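Putative uncharacterized protein PH0300 (Pyrococcus horikoshii, PDB 3VRH) catalyses the ATP-dependent 2-thiolation of 5-methyluridine at position 54 in the T loop of tRNAs, a modification that stabilises tRNA at high temperature. Local coordinates at residues K135-N140 against C275-S280; F142-G147 against K188-V193; C128-L133 against C287-L292. All blocks are in the same frame, centred on the assembly; numbering follows the deposited sequence.

Contact 1 of 3, residues K135-N140 against C275-S280; sequences KRYIMN and CRMPSS. With ZN (zinc ion), chain C.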
loop_
_atom_site.group_PDB
_atom_site.type_symbol
_atom_site.label_atom_id
_atom_site.label_comp_id
_atom_site.label_asym_id
_atom_site.label_seq_id
_atom_site.Cartn_x
_atom_site.Cartn_y
_atom_site.Cartn_z
ATOM N N LYS A 135 19.045 17.333 -9.236
ATOM C CA LYS A 135 18.010 18.243 -9.698
ATOM C C LYS A 135 17.340 18.992 -8.531
ATOM O O LYS A 135 17.093 20.203 -8.613
ATOM C CB LYS A 135 16.974 17.503 -10.554
ATOM C CG LYS A 135 15.902 18.432 -11.129
ATOM C CD LYS A 135 14.765 17.656 -11.849
ATOM C CE LYS A 135 13.718 18.627 -12.428
ATOM N NZ LYS A 135 12.577 17.964 -13.132
ATOM N N ARG A 136 17.051 18.273 -7.451
ATOM C CA ARG A 136 16.374 18.862 -6.297
ATOM C C ARG A 136 17.266 19.926 -5.673
ATOM O O ARG A 136 16.791 20.963 -5.235
ATOM C CB ARG A 136 15.992 17.793 -5.245
ATOM C CG ARG A 136 14.572 17.190 -5.448
ATOM C CD ARG A 136 14.145 16.169 -4.366
ATOM N NE ARG A 136 15.060 15.024 -4.288
ATOM C CZ ARG A 136 15.012 13.963 -5.096
ATOM N NH1 ARG A 136 14.094 13.893 -6.053
ATOM N NH2 ARG A 136 15.886 12.976 -4.960
ATOM N N TYR A 137 18.562 19.654 -5.644
ATOM C CA TYR A 137 19.510 20.573 -5.043
ATOM C C TYR A 137 19.570 21.861 -5.849
ATOM O O TYR A 137 19.520 22.961 -5.291
ATOM C CB TYR A 137 20.909 19.957 -4.974
ATOM C CG TYR A 137 21.963 20.934 -4.458
ATOM C CD1 TYR A 137 22.699 21.717 -5.333
ATOM C CD2 TYR A 137 22.218 21.065 -3.093
ATOM C CE1 TYR A 137 23.651 22.611 -4.871
ATOM C CE2 TYR A 137 23.175 21.941 -2.626
ATOM C CZ TYR A 137 23.887 22.720 -3.528
ATOM O OH TYR A 137 24.841 23.604 -3.082
ATOM N N ILE A 138 19.691 21.710 -7.162
ATOM C CA ILE A 138 19.820 22.867 -8.047
ATOM C C ILE A 138 18.560 23.719 -8.022
ATOM O O ILE A 138 18.643 24.942 -8.014
ATOM C CB ILE A 138 20.150 22.449 -9.490
ATOM C CG1 ILE A 138 21.544 21.827 -9.555
ATOM C CG2 ILE A 138 20.062 23.655 -10.436
ATOM C CD1 ILE A 138 21.957 21.350 -10.952
ATOM N N MET A 139 17.393 23.067 -8.003
ATOM C CA MET A 139 16.123 23.783 -7.959
ATOM C C MET A 139 16.095 24.654 -6.719
ATOM O O MET A 139 15.728 25.823 -6.777
ATOM C CB MET A 139 14.920 22.833 -7.893
ATOM C CG MET A 139 14.558 22.124 -9.183
ATOM S SD MET A 139 13.435 20.765 -8.780
ATOM C CE MET A 139 12.140 21.669 -7.954
ATOM N N ASN A 140 16.475 24.062 -5.593
ATOM C CA ASN A 140 16.417 24.783 -4.343
ATOM C C ASN A 140 17.464 25.885 -4.241
ATOM O O ASN A 140 17.141 26.981 -3.842
ATOM C CB ASN A 140 16.501 23.839 -3.144
ATOM C CG ASN A 140 16.410 24.587 -1.824
ATOM O OD1 ASN A 140 15.351 25.072 -1.437
ATOM N ND2 ASN A 140 17.522 24.685 -1.139
ATOM N N CYS A 275 28.823 24.873 0.512
ATOM C CA CYS A 275 27.862 25.715 -0.183
ATOM C C CYS A 275 26.889 26.350 0.793
ATOM O O CYS A 275 26.067 27.186 0.405
ATOM C CB CYS A 275 27.078 24.880 -1.196
ATOM S SG CYS A 275 25.822 23.793 -0.415
ATOM N N ARG A 276 26.974 25.923 2.051
ATOM C CA ARG A 276 26.169 26.479 3.137
ATOM C C ARG A 276 24.679 26.213 3.012
ATOM O O ARG A 276 23.872 26.860 3.675
ATOM C CB ARG A 276 26.425 27.979 3.304
ATOM C CG ARG A 276 27.796 28.331 3.899
ATOM C CD ARG A 276 27.911 29.839 4.026
ATOM N NE ARG A 276 27.123 30.447 2.961
ATOM C CZ ARG A 276 27.620 30.917 1.822
ATOM N NH1 ARG A 276 28.933 30.898 1.593
ATOM N NH2 ARG A 276 26.793 31.417 0.917
ATOM N N MET A 277 24.312 25.262 2.161
ATOM C CA MET A 277 22.920 24.844 2.071
ATOM C C MET A 277 22.742 23.710 3.075
ATOM O O MET A 277 23.717 23.049 3.419
ATOM C CB MET A 277 22.575 24.408 0.642
ATOM C CG MET A 277 22.769 25.528 -0.393
ATOM S SD MET A 277 21.829 27.013 0.002
ATOM C CE MET A 277 20.152 26.481 -0.318
ATOM N N PRO A 278 21.509 23.508 3.572
ATOM C CA PRO A 278 21.238 22.544 4.649
ATOM C C PRO A 278 21.947 21.221 4.441
ATOM O O PRO A 278 21.986 20.691 3.330
ATOM C CB PRO A 278 19.717 22.345 4.593
ATOM C CG PRO A 278 19.193 23.384 3.579
ATOM C CD PRO A 278 20.317 24.308 3.248
ATOM N N SER A 279 22.531 20.708 5.514
ATOM C CA SER A 279 23.315 19.494 5.435
ATOM C C SER A 279 23.209 18.649 6.699
ATOM O O SER A 279 23.471 19.126 7.809
ATOM C CB SER A 279 24.773 19.841 5.177
ATOM O OG SER A 279 25.565 18.674 5.202
ATOM N N SER A 280 22.806 17.394 6.525
ATOM C CA SER A 280 23.010 16.387 7.557
ATOM C C SER A 280 24.413 15.855 7.301
ATOM O O SER A 280 24.723 15.390 6.198
ATOM C CB SER A 280 21.960 15.272 7.477
ATOM O OG SER A 280 22.148 14.457 6.330
HETATM ZN ZN ZN C . 27.028 21.535 -0.124
#

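Contact 2 of 3, residues F142-G147 against K188-V193; sequences FAYDNG and KFIKKV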
loop_
_atom_site.group_PDB
_atom_site.type_symbol
_atom_site.label_atom_id
_atom_site.label_comp_id
_atom_site.label_asym_id
_atom_site.label_seq_id
_atom_site.Cartn_x
_atom_site.Cartn_y
_atom_site.Cartn_z
ATOM N N PHE A 142 18.919 27.467 -6.646
ATOM C CA PHE A 142 18.600 28.491 -7.636
ATOM C C PHE A 142 17.487 29.375 -7.121
ATOM O O PHE A 142 17.516 30.592 -7.294
ATOM C CB PHE A 142 18.175 27.872 -8.976
ATOM C CG PHE A 142 17.965 28.889 -10.062
ATOM C CD1 PHE A 142 16.757 29.559 -10.184
ATOM C CD2 PHE A 142 18.994 29.201 -10.942
ATOM C CE1 PHE A 142 16.575 30.504 -11.166
ATOM C CE2 PHE A 142 18.807 30.141 -11.925
ATOM C CZ PHE A 142 17.597 30.793 -12.033
ATOM N N ALA A 143 16.483 28.754 -6.509
ATOM C CA ALA A 143 15.380 29.507 -5.932
ATOM C C ALA A 143 15.911 30.399 -4.820
ATOM O O ALA A 143 15.494 31.542 -4.670
ATOM C CB ALA A 143 14.324 28.558 -5.372
ATOM N N TYR A 144 16.841 29.855 -4.052
ATOM C CA TYR A 144 17.358 30.534 -2.874
ATOM C C TYR A 144 18.242 31.716 -3.272
ATOM O O TYR A 144 17.993 32.848 -2.854
ATOM C CB TYR A 144 18.119 29.547 -1.986
ATOM C CG TYR A 144 18.968 30.200 -0.920
ATOM C CD1 TYR A 144 18.385 30.887 0.136
ATOM C CD2 TYR A 144 20.362 30.125 -0.971
ATOM C CE1 TYR A 144 19.165 31.496 1.111
ATOM C CE2 TYR A 144 21.152 30.726 0.000
ATOM C CZ TYR A 144 20.547 31.407 1.041
ATOM O OH TYR A 144 21.330 32.004 2.004
ATOM N N ASP A 145 19.255 31.428 -4.087
ATOM C CA ASP A 145 20.181 32.428 -4.608
ATOM C C ASP A 145 19.502 33.615 -5.258
ATOM O O ASP A 145 20.031 34.723 -5.226
ATOM C CB ASP A 145 21.110 31.803 -5.646
ATOM C CG ASP A 145 22.174 30.948 -5.024
ATOM O OD1 ASP A 145 22.283 30.961 -3.783
ATOM O OD2 ASP A 145 22.912 30.271 -5.769
ATOM N N ASN A 146 18.342 33.387 -5.860
ATOM C CA ASN A 146 17.664 34.436 -6.613
ATOM C C ASN A 146 16.492 35.042 -5.865
ATOM O O ASN A 146 15.728 35.811 -6.438
ATOM C CB ASN A 146 17.201 33.920 -7.986
ATOM C CG ASN A 146 18.350 33.749 -8.953
ATOM O OD1 ASN A 146 18.777 34.716 -9.574
ATOM N ND2 ASN A 146 18.877 32.518 -9.070
ATOM N N GLY A 147 16.336 34.670 -4.598
ATOM C CA GLY A 147 15.290 35.251 -3.765
ATOM C C GLY A 147 13.853 34.881 -4.099
ATOM O O GLY A 147 12.930 35.663 -3.828
ATOM N N LYS A 188 17.305 27.376 4.646
ATOM C CA LYS A 188 17.620 27.627 3.244
ATOM C C LYS A 188 16.873 26.693 2.270
ATOM O O LYS A 188 17.070 26.770 1.052
ATOM C CB LYS A 188 19.131 27.624 3.009
ATOM C CG LYS A 188 19.871 28.665 3.844
ATOM C CD LYS A 188 21.327 28.789 3.422
ATOM C CE LYS A 188 22.045 29.871 4.211
ATOM N NZ LYS A 188 23.472 30.002 3.794
ATOM N N PHE A 189 16.006 25.836 2.813
ATOM C CA PHE A 189 15.029 25.101 2.001
ATOM C C PHE A 189 13.832 25.981 1.671
ATOM O O PHE A 189 13.037 26.323 2.552
ATOM C CB PHE A 189 14.547 23.845 2.728
ATOM C CG PHE A 189 15.538 22.715 2.707
ATOM C CD1 PHE A 189 16.349 22.504 1.600
ATOM C CD2 PHE A 189 15.660 21.856 3.795
ATOM C CE1 PHE A 189 17.262 21.456 1.576
ATOM C CE2 PHE A 189 16.572 20.809 3.781
ATOM C CZ PHE A 189 17.372 20.607 2.669
ATOM N N ILE A 190 13.711 26.358 0.402
ATOM C CA ILE A 190 12.608 27.188 -0.063
ATOM C C ILE A 190 11.302 26.403 -0.013
ATOM O O ILE A 190 11.304 25.189 -0.215
ATOM C CB ILE A 190 12.851 27.670 -1.519
ATOM C CG1 ILE A 190 14.182 28.416 -1.628
ATOM C CG2 ILE A 190 11.711 28.551 -1.997
ATOM C CD1 ILE A 190 14.220 29.704 -0.844
ATOM N N LYS A 191 10.197 27.099 0.251
ATOM C CA LYS A 191 8.872 26.483 0.249
ATOM C C LYS A 191 8.586 25.800 -1.089
ATOM O O LYS A 191 8.712 26.432 -2.148
ATOM C CB LYS A 191 7.779 27.525 0.523
ATOM C CG LYS A 191 6.370 26.949 0.451
ATOM C CD LYS A 191 5.315 27.890 1.008
ATOM C CE LYS A 191 5.118 29.081 0.099
ATOM N NZ LYS A 191 3.753 29.665 0.235
ATOM N N LYS A 192 8.209 24.521 -1.026
ATOM C CA LYS A 192 7.834 23.739 -2.208
ATOM C C LYS A 192 6.367 23.365 -2.130
ATOM O O LYS A 192 5.918 22.839 -1.107
ATOM C CB LYS A 192 8.682 22.456 -2.338
ATOM C CG LYS A 192 10.100 22.706 -2.802
ATOM C CD LYS A 192 10.945 21.435 -2.937
ATOM C CE LYS A 192 10.824 20.777 -4.313
ATOM N NZ LYS A 192 11.732 19.583 -4.410
ATOM N N VAL A 193 5.633 23.628 -3.209
ATOM C CA VAL A 193 4.202 23.356 -3.274
ATOM C C VAL A 193 3.821 22.558 -4.524
ATOM O O VAL A 193 4.560 22.538 -5.511
ATOM C CB VAL A 193 3.371 24.657 -3.219
ATOM C CG1 VAL A 193 3.588 25.373 -1.907
ATOM C CG2 VAL A 193 3.726 25.576 -4.401
#

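Contact 3 of 3, residues C128-L133 against C287-L292; sequences CSYCGL and CKFWGL. With ZN (zinc ion), chain C.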
loop_
_atom_site.group_PDB
_atom_site.type_symbol
_atom_site.label_atom_id
_atom_site.label_comp_id
_atom_site.label_asym_id
_atom_site.label_seq_id
_atom_site.Cartn_x
_atom_site.Cartn_y
_atom_site.Cartn_z
ATOM N N CYS A 128 19.346 7.939 -12.867
ATOM C CA CYS A 128 18.166 8.689 -12.470
ATOM C C CYS A 128 18.115 8.982 -10.969
ATOM O O CYS A 128 17.430 9.917 -10.539
ATOM C CB CYS A 128 16.893 7.997 -12.972
ATOM S SG CYS A 128 16.856 7.918 -14.795
ATOM N N SER A 129 18.854 8.209 -10.180
ATOM C CA SER A 129 18.893 8.420 -8.733
ATOM C C SER A 129 19.787 9.599 -8.310
ATOM O O SER A 129 19.370 10.445 -7.495
ATOM C CB SER A 129 19.336 7.148 -8.004
ATOM O OG SER A 129 19.612 7.455 -6.650
ATOM N N TYR A 130 21.017 9.657 -8.831
ATOM C CA TYR A 130 21.810 10.856 -8.597
ATOM C C TYR A 130 21.267 12.044 -9.413
ATOM O O TYR A 130 21.502 13.192 -9.062
ATOM C CB TYR A 130 23.324 10.641 -8.773
ATOM C CG TYR A 130 23.860 10.329 -10.164
ATOM C CD1 TYR A 130 24.210 11.346 -11.050
ATOM C CD2 TYR A 130 24.085 9.019 -10.558
ATOM C CE1 TYR A 130 24.740 11.057 -12.297
ATOM C CE2 TYR A 130 24.604 8.720 -11.792
ATOM C CZ TYR A 130 24.934 9.733 -12.663
ATOM O OH TYR A 130 25.455 9.406 -13.906
ATOM N N CYS A 131 20.505 11.749 -10.467
ATOM C CA CYS A 131 19.789 12.786 -11.203
ATOM C C CYS A 131 18.823 13.512 -10.287
ATOM O O CYS A 131 18.787 14.747 -10.274
ATOM C CB CYS A 131 19.027 12.208 -12.402
ATOM S SG CYS A 131 18.212 13.485 -13.434
ATOM N N GLY A 132 18.048 12.740 -9.524
ATOM C CA GLY A 132 17.075 13.273 -8.579
ATOM C C GLY A 132 17.704 14.149 -7.505
ATOM O O GLY A 132 17.216 15.264 -7.241
ATOM N N LEU A 133 18.780 13.647 -6.890
ATOM C CA LEU A 133 19.568 14.412 -5.921
ATOM C C LEU A 133 20.010 15.748 -6.532
ATOM O O LEU A 133 19.757 16.821 -5.979
ATOM C CB LEU A 133 20.809 13.610 -5.492
ATOM C CG LEU A 133 21.974 14.310 -4.757
ATOM C CD1 LEU A 133 21.571 14.786 -3.353
ATOM C CD2 LEU A 133 23.262 13.445 -4.697
ATOM N N CYS A 287 27.297 18.059 -2.562
ATOM C CA CYS A 287 28.719 18.398 -2.557
ATOM C C CYS A 287 29.645 17.201 -2.437
ATOM O O CYS A 287 30.690 17.152 -3.091
ATOM C CB CYS A 287 29.024 19.380 -1.436
ATOM S SG CYS A 287 28.643 21.050 -1.898
ATOM N N LYS A 288 29.283 16.244 -1.587
ATOM C CA LYS A 288 30.107 15.042 -1.461
ATOM C C LYS A 288 30.071 14.217 -2.746
ATOM O O LYS A 288 31.111 13.774 -3.236
ATOM C CB LYS A 288 29.703 14.193 -0.243
ATOM C CG LYS A 288 30.046 14.844 1.092
ATOM C CD LYS A 288 29.612 14.006 2.293
ATOM C CE LYS A 288 30.652 12.942 2.629
ATOM N NZ LYS A 288 30.225 12.081 3.772
ATOM N N PHE A 289 28.879 14.019 -3.299
ATOM C CA PHE A 289 28.758 13.226 -4.519
ATOM C C PHE A 289 29.558 13.839 -5.660
ATOM O O PHE A 289 30.304 13.151 -6.347
ATOM C CB PHE A 289 27.291 13.049 -4.939
ATOM C CG PHE A 289 27.135 12.353 -6.259
ATOM C CD1 PHE A 289 27.155 10.968 -6.330
ATOM C CD2 PHE A 289 27.004 13.083 -7.439
ATOM C CE1 PHE A 289 27.030 10.314 -7.545
ATOM C CE2 PHE A 289 26.876 12.442 -8.663
ATOM C CZ PHE A 289 26.887 11.045 -8.714
ATOM N N TRP A 290 29.393 15.144 -5.859
ATOM C CA TRP A 290 30.029 15.823 -6.981
ATOM C C TRP A 290 31.498 16.169 -6.691
ATOM O O TRP A 290 32.244 16.592 -7.590
ATOM C CB TRP A 290 29.193 17.056 -7.421
ATOM C CG TRP A 290 27.970 16.634 -8.182
ATOM C CD1 TRP A 290 26.680 16.630 -7.736
ATOM C CD2 TRP A 290 27.939 16.065 -9.499
ATOM N NE1 TRP A 290 25.845 16.121 -8.708
ATOM C CE2 TRP A 290 26.595 15.772 -9.799
ATOM C CE3 TRP A 290 28.919 15.785 -10.456
ATOM C CZ2 TRP A 290 26.208 15.214 -11.012
ATOM C CZ3 TRP A 290 28.536 15.232 -11.662
ATOM C CH2 TRP A 290 27.192 14.950 -11.930
ATOM N N GLY A 291 31.913 15.957 -5.441
ATOM C CA GLY A 291 33.283 16.222 -5.039
ATOM C C GLY A 291 33.621 17.691 -5.210
ATOM O O GLY A 291 34.635 18.054 -5.807
ATOM N N LEU A 292 32.742 18.535 -4.683
ATOM C CA LEU A 292 32.835 19.968 -4.876
ATOM C C LEU A 292 33.547 20.599 -3.708
ATOM O O LEU A 292 33.246 20.306 -2.546
ATOM C CB LEU A 292 31.442 20.575 -5.015
ATOM C CG LEU A 292 30.712 20.183 -6.295
ATOM C CD1 LEU A 292 29.333 20.779 -6.286
ATOM C CD2 LEU A 292 31.483 20.635 -7.520
HETATM ZN ZN ZN C . 27.028 21.535 -0.124
#

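Contact 1 of 3, residues K135-N140 against C275-S280
Y137 reaches the loop 275-280 with the far end of its ring. SG of C275 lies beside the ring edge, in plane, 5.0 Å from the centroid of the Y137 ring. This is a cysteine sulfur-aromatic contact. The modelled gap between the phenol oxygen and this sulfur is too short to trust, so the exact place of SG is less certain. M277, two residues on from C275, also meets the ring. Its CB approaches CE2 of Y137 at 4.1 Å, and its chain then bends at both chi2 and chi3. That double bend (-56° and -71°) carries CE over to N140, where it lies 3.3 Å from ND2. M277 is buried, and it also touches K141 and Y144 of the same helix.

Helix 127-145 belongs to the PP-loop domain. The loop 275-280 supplies C275, one of four cysteines at a zinc site, with C272, C284 and C287. SG of C275 binds the zinc ion at 2.6 Å. The contact therefore sets one wall of the zinc site against a helix of the ATP-binding domain.

A second shell positions these groups. The Y137 ring stacks on F286, on helix 285-290. With chi1 at -179°, opposite the backbone N, the N140 side chain points its amide at residues 188-190. There OD1 accepts from the backbone N of I190 and ND2 donates to O of K188, so both ends of this buried amide are satisfied.

Contact 2 of 3, residues F142-G147 against K188-V193
The Y144 ring has K188 over one face and I190 at its edge. CB of K188 stands 4.3 Å above the plane of the Y144 ring, displaced toward the rim. The K188 chain then runs on, extended, past the phenol end, where CD comes within 3.6 Å of CZ of Y144. CD1 of I190 lies near the ring plane and packs 3.8 Å from CA of Y144. One face of F142 is met by N146, just past the helix. ND2 of N146 sits over the centre of the F142 ring, 3.5 Å above its plane. The same ND2 donates to O of F142 at 3.0 Å, nearly straight (167°) and on a carbonyl lone pair.

These residues close helix 127-145 of the PP-loop domain. G147, with positive phi, is the C-prime residue of a Schellman motif. Residues 188-190 lead into strand 191-193 of the central sheet. CG1 of I190 meets CB of A143 at 3.7 Å. With an alanine at Y144, the methylenes of K188 would probably lose the ring they lie on, and the lysine chain would be freer to move.

NZ of K188 comes near OH of Y144, but the angle is too poor for a hydrogen bond. The amine bonds to O of R276 instead. The contact is thus apolar in character, with the lysine offering methylenes to the ring and its charge to the zinc-site loop.

Contact 3 of 3, residues C128-L133 against C287-L292
OH of Y130 is gripped by two backbone amides, accepting from N of G119 and, weakly, from N of V121. Helix 127-145, which carries Y130, is part of the PP-loop domain. Helix 285-290 carries C287, a ligand of the four-cysteine zinc site. It ends in a Schellman motif in which N of L292 bonds to O of C287 at 2.9 Å and G291 takes positive phi.

F289 points from helix 285-290 at Y130. The two planes are 29° apart and slid past each other, with centroids 5.0 Å apart, so the rings barely overlap. CZ of F289 sits over the Y130 ring near its rim, 3.4 Å from CG of Y130. In return CB of Y130 makes a CH-pi contact over the F289 face, 4.0 Å from the centroid of the F289 ring. With chi1 at 67°, CG lying between the backbone N and the carbonyl carbon, the Y130 ring is placed so that its face meets CZ of F289.

CZ2 of W290 also reaches CD1 of Y130, at 4.4 Å. CE2 of F289 stands 3.5 Å above the W290 ring, over its centre. OG1 of T134 donates to the backbone O of Y130, one turn earlier in the same helix, and accepts from the indole NE1 of W290. On the far side of helix 127-145, C131 points away from the contact. C131 and C128 are [4Fe-4S] cluster ligands; here C128 is in a disulfide with C220. CD2 of L133 meets CB of F289 at 4.1 Å.

How the contacts relate
All three contacts draw on helix 127-145, and along the chain contact 2 is nested inside contact 1 and contact 1 inside contact 3. Contacts 1 and 3 share the zinc ion through C275 and C287, and their centres are about 10 Å apart. Contacts 1 and 2 have centres about 9 Å apart; they join directly through N140, and CE of M277 lies 3.4 Å from O of K188. Contacts 2 and 3 do not touch, with centres about 19 Å apart. The same helix serves the active site. It holds K135, an ATP-binding residue, and the cluster cysteines C128 and C131, and the side chain of N140 comes about 12 Å from the bound bicine.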